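Local structure of anthranilate-CoA ligase (Stigmatella aurantiaca, 4WV3) at residues Arg474-Thr477 with Asp478-Glu482; Lys483-Ala486 with Tyr487-Pro490. The protein belongs to the ANL superfamily, pairing a large AMP-binding domain with a small C-terminal domain. All coordinates share one frame; numbering follows the deposited sequence.

Contact 1: Arg474-Thr477 with Asp478-Glu482; sequences RQIT and DHCTE
Asp478 lies one helical turn beyond Arg474, and its backbone N donates to Arg474 O at 2.8 Å with an N-H...O angle of 162°. The two side chains run side by side in the same direction, yet they meet through the aliphatic part of the arginine: Arg474 CG is 3.5 Å from Asp478 OD2. With Arg474 CG anti to the backbone N (chi1 178°) and a bend at chi3, the guanidinium is carried away from the carboxylate, and Arg474 NE stays 5.3 Å from Asp478 OD2, so any attraction between the two charges is probably weak and indirect. His479 N continues the alpha-helical ladder to Gln475 O. Its imidazole leads away from that turn, and NE2 bonds to Thr432 O, while Gln475 OE1 pairs with His436 NE2. Helix 470-483 is the connecting helix of the beta-alpha-beta unit between strands 454-462 and 492-496 in the C-terminal domain, and its buried side includes Ile476 and Cys480. Cys480 N reaches Ile476 O at 3.1 Å, and the side chains meet along the same face, Ile476 CG2 to Cys480 SG 4.4 Å; both also touch Leu433 of helix 426-433, and Ile476 extends to Ile493 and Phe495. At Thr481 the ladder is doubled, because N and OG1 both donate to Thr477 O, at 3.1 and 3.0 Å, from opposite faces of that carbonyl. The hydroxyl stands above the carbonyl plane, placed by a chi1 of -55° that turns OG1 back beside its own N. Thr477 OG1 bonds one turn back to Ile473 O.

Contact 2: Lys483-Ala486 with Tyr487-Pro490; sequences KMAA and YKRP
Two nitrogens of Arg489, NE and NH2, donate to the one oxygen Met484 O, at 3.1 and 3.2 Å, and the oxygen lies near the guanidinium plane. NH2 arrives in the plane of the carbonyl, whereas NE stands well above it. This pair of hydrogen bonds to a single acceptor spans the turn that follows helix 470-483, where Met484 is the first residue to leave helical geometry and the chain reverses before strand 492-496 of the C-terminal domain. Ala485-Lys488 form a type I beta turn, closed by Lys488 N to Ala485 O at 3.0 Å, with the donor above the carbonyl plane; Arg489 N adds only weak bonds to Ala485 O and Ala486 O. The arginine chain, extended from CG to NE, runs back along the turn, so that its guanidinium lies with one face over Ala486 CA, while NH1 sits 3.6 Å from Ala486 CB. Beyond this polar centre, Ala485 CB meets two longer side chains on one side, 3.5 Å from Lys488 CD and 3.6 Å from Tyr487 CE2. Lys488 CD also rests on one face of the Tyr487 ring, offset toward the rim. The lysine bends at chi2, chi3 and chi4, and its NZ forms a salt bridge with Glu428; the tyrosine reaches Ile422 and Val424 of strand 422-424. Met484 is buried against Val429 and Thr432 of helix 426-433. Its chain turns at chi3 (-51°) and crosses the Pro490 ring at about a right angle, the methyl CE meeting Pro490 CD at 3.7 Å.

Overall arrangement
From the N-terminal side, helix 470-483 comes first, and contact 1 falls wholly within it, linking successive turns without closing a loop. Contact 2 follows in series: 483-486 leaves the helix and 487-490 folds back against its last turn, closing the turn before strand 492-496. Neither nests in nor crosses the other, and their centres are about 10 Å apart. They touch where the returning chain passes the end of the helix, with Arg489 NH2 3.1 Å from Thr481 O and Pro490 CD 4.0 Å from Cys480 SG. Together they join the helix to strand 492-496, and both pack on helix 426-433 within the C-terminal domain.

Contact 1: Arg474-Thr477 with Asp478-Glu482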
loop_
_atom_site.group_PDB
_atom_site.type_symbol
_atom_site.label_atom_id
_atom_site.label_comp_id
_atom_site.label_asym_id
_atom_site.label_seq_id
_atom_site.Cartn_x
_atom_site.Cartn_y
_atom_site.Cartn_z
ATOM N N ARG A 474 32.809 8.105 10.873
ATOM C CA ARG A 474 33.801 7.047 11.009
ATOM C C ARG A 474 33.159 5.731 11.446
ATOM O O ARG A 474 33.513 4.664 10.945
ATOM C CB ARG A 474 34.889 7.472 11.998
ATOM C CG ARG A 474 35.956 6.424 12.258
ATOM C CD ARG A 474 37.109 7.015 13.053
ATOM N NE ARG A 474 36.644 7.746 14.229
ATOM C CZ ARG A 474 37.080 8.951 14.582
ATOM N NH1 ARG A 474 38.000 9.567 13.851
ATOM N NH2 ARG A 474 36.600 9.541 15.667
ATOM N N GLN A 475 32.210 5.815 12.375
ATOM C CA GLN A 475 31.498 4.633 12.858
ATOM C C GLN A 475 30.694 3.975 11.743
ATOM O O GLN A 475 30.750 2.759 11.560
ATOM C CB GLN A 475 30.575 4.992 14.024
ATOM C CG GLN A 475 31.298 5.395 15.298
ATOM C CD GLN A 475 30.344 5.735 16.426
ATOM O OE1 GLN A 475 29.181 5.330 16.414
ATOM N NE2 GLN A 475 30.830 6.487 17.407
ATOM N N ILE A 476 29.942 4.785 11.004
ATOM C CA ILE A 476 29.149 4.294 9.884
ATOM C C ILE A 476 30.056 3.725 8.796
ATOM O O ILE A 476 29.746 2.700 8.185
ATOM C CB ILE A 476 28.254 5.406 9.298
ATOM C CG1 ILE A 476 27.219 5.854 10.332
ATOM C CG2 ILE A 476 27.555 4.932 8.035
ATOM C CD1 ILE A 476 26.269 6.918 9.825
ATOM N N THR A 477 31.186 4.390 8.570
ATOM C CA THR A 477 32.161 3.939 7.585
ATOM C C THR A 477 32.751 2.585 7.967
ATOM O O THR A 477 32.814 1.672 7.144
ATOM C CB THR A 477 33.304 4.959 7.419
ATOM O OG1 THR A 477 32.765 6.219 7.001
ATOM C CG2 THR A 477 34.310 4.476 6.386
ATOM N N ASP A 478 33.178 2.459 9.220
ATOM C CA ASP A 478 33.773 1.216 9.703
ATOM C C ASP A 478 32.747 0.089 9.773
ATOM O O ASP A 478 33.096 -1.087 9.665
ATOM C CB ASP A 478 34.427 1.424 11.071
ATOM C CG ASP A 478 35.569 2.421 11.025
ATOM O OD1 ASP A 478 36.091 2.679 9.919
ATOM O OD2 ASP A 478 35.946 2.945 12.095
ATOM N N HIS A 479 31.483 0.455 9.955
ATOM C CA HIS A 479 30.404 -0.522 10.001
ATOM C C HIS A 479 30.151 -1.118 8.620
ATOM O O HIS A 479 29.826 -2.299 8.491
ATOM C CB HIS A 479 29.126 0.123 10.541
ATOM C CG HIS A 479 27.938 -0.787 10.535
ATOM N ND1 HIS A 479 27.896 -1.963 11.254
ATOM C CD2 HIS A 479 26.748 -0.694 9.896
ATOM C CE1 HIS A 479 26.731 -2.554 11.059
ATOM N NE2 HIS A 479 26.016 -1.804 10.239
ATOM N N CYS A 480 30.307 -0.295 7.588
ATOM C CA CYS A 480 30.099 -0.740 6.214
ATOM C C CYS A 480 31.275 -1.568 5.707
ATOM O O CYS A 480 31.123 -2.395 4.809
ATOM C CB CYS A 480 29.860 0.457 5.292
ATOM S SG CYS A 480 28.297 1.313 5.580
ATOM N N THR A 481 32.448 -1.336 6.287
ATOM C CA THR A 481 33.643 -2.084 5.920
ATOM C C THR A 481 33.568 -3.507 6.469
ATOM O O THR A 481 34.033 -4.456 5.837
ATOM C CB THR A 481 34.916 -1.393 6.449
ATOM O OG1 THR A 481 34.950 -0.035 5.989
ATOM C CG2 THR A 481 36.166 -2.116 5.969
ATOM N N GLU A 482 32.961 -3.648 7.642
ATOM C CA GLU A 482 32.870 -4.943 8.306
ATOM C C GLU A 482 31.737 -5.814 7.769
ATOM O O GLU A 482 31.816 -7.041 7.815
ATOM C CB GLU A 482 32.706 -4.759 9.816
ATOM C CG GLU A 482 33.932 -4.194 10.513
ATOM C CD GLU A 482 33.695 -3.933 11.988
ATOM O OE1 GLU A 482 32.550 -3.592 12.357
ATOM O OE2 GLU A 482 34.651 -4.073 12.779
#

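Contact 2: Lys483-Ala486 with Tyr487-Pro490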
loop_
_atom_site.group_PDB
_atom_site.type_symbol
_atom_site.label_atom_id
_atom_site.label_comp_id
_atom_site.label_asym_id
_atom_site.label_seq_id
_atom_site.Cartn_x
_atom_site.Cartn_y
_atom_site.Cartn_z
ATOM N N LYS A 483 30.686 -5.181 7.257
ATOM C CA LYS A 483 29.474 -5.910 6.885
ATOM C C LYS A 483 29.272 -6.105 5.382
ATOM O O LYS A 483 28.604 -7.052 4.964
ATOM C CB LYS A 483 28.237 -5.244 7.496
ATOM C CG LYS A 483 27.812 -5.818 8.841
ATOM C CD LYS A 483 28.859 -5.581 9.916
ATOM C CE LYS A 483 28.446 -6.214 11.234
ATOM N NZ LYS A 483 27.147 -5.678 11.728
ATOM N N MET A 484 29.837 -5.217 4.571
ATOM C CA MET A 484 29.628 -5.286 3.128
ATOM C C MET A 484 30.934 -5.376 2.351
ATOM O O MET A 484 31.991 -4.977 2.840
ATOM C CB MET A 484 28.835 -4.073 2.642
ATOM C CG MET A 484 27.504 -3.876 3.337
ATOM S SD MET A 484 26.617 -2.468 2.652
ATOM C CE MET A 484 27.884 -1.207 2.742
ATOM N N ALA A 485 30.850 -5.906 1.133
ATOM C CA ALA A 485 32.003 -5.958 0.245
ATOM C C ALA A 485 32.373 -4.542 -0.174
ATOM O O ALA A 485 31.542 -3.635 -0.114
ATOM C CB ALA A 485 31.716 -6.829 -0.969
ATOM N N ALA A 486 33.618 -4.360 -0.601
ATOM C CA ALA A 486 34.149 -3.029 -0.874
ATOM C C ALA A 486 33.367 -2.262 -1.943
ATOM O O ALA A 486 33.160 -1.055 -1.820
ATOM C CB ALA A 486 35.612 -3.132 -1.280
ATOM N N TYR A 487 32.927 -2.965 -2.981
ATOM C CA TYR A 487 32.227 -2.316 -4.084
ATOM C C TYR A 487 30.798 -1.914 -3.716
ATOM O O TYR A 487 30.167 -1.133 -4.427
ATOM C CB TYR A 487 32.231 -3.204 -5.331
ATOM C CG TYR A 487 31.444 -4.487 -5.188
ATOM C CD1 TYR A 487 30.126 -4.567 -5.619
ATOM C CD2 TYR A 487 32.020 -5.619 -4.627
ATOM C CE1 TYR A 487 29.402 -5.737 -5.491
ATOM C CE2 TYR A 487 31.304 -6.794 -4.496
ATOM C CZ TYR A 487 29.995 -6.848 -4.929
ATOM O OH TYR A 487 29.279 -8.014 -4.800
ATOM N N LYS A 488 30.294 -2.448 -2.607
ATOM C CA LYS A 488 28.939 -2.138 -2.156
ATOM C C LYS A 488 28.922 -0.989 -1.151
ATOM O O LYS A 488 27.864 -0.441 -0.842
ATOM C CB LYS A 488 28.280 -3.376 -1.542
ATOM C CG LYS A 488 28.010 -4.489 -2.537
ATOM C CD LYS A 488 28.504 -5.826 -2.014
ATOM C CE LYS A 488 27.553 -6.427 -0.997
ATOM N NZ LYS A 488 26.377 -7.042 -1.667
ATOM N N ARG A 489 30.097 -0.629 -0.645
ATOM C CA ARG A 489 30.211 0.429 0.354
ATOM C C ARG A 489 29.954 1.805 -0.250
ATOM O O ARG A 489 30.460 2.116 -1.329
ATOM C CB ARG A 489 31.589 0.390 1.017
ATOM C CG ARG A 489 31.876 -0.905 1.757
ATOM C CD ARG A 489 33.356 -1.057 2.055
ATOM N NE ARG A 489 33.678 -2.406 2.512
ATOM C CZ ARG A 489 34.906 -2.911 2.547
ATOM N NH1 ARG A 489 35.939 -2.182 2.144
ATOM N NH2 ARG A 489 35.101 -4.150 2.979
ATOM N N PRO A 490 29.160 2.632 0.447
ATOM C CA PRO A 490 28.833 3.986 -0.010
ATOM C C PRO A 490 30.066 4.877 -0.143
ATOM O O PRO A 490 30.773 5.115 0.836
ATOM C CB PRO A 490 27.903 4.518 1.090
ATOM C CG PRO A 490 28.169 3.655 2.277
ATOM C CD PRO A 490 28.503 2.307 1.724
#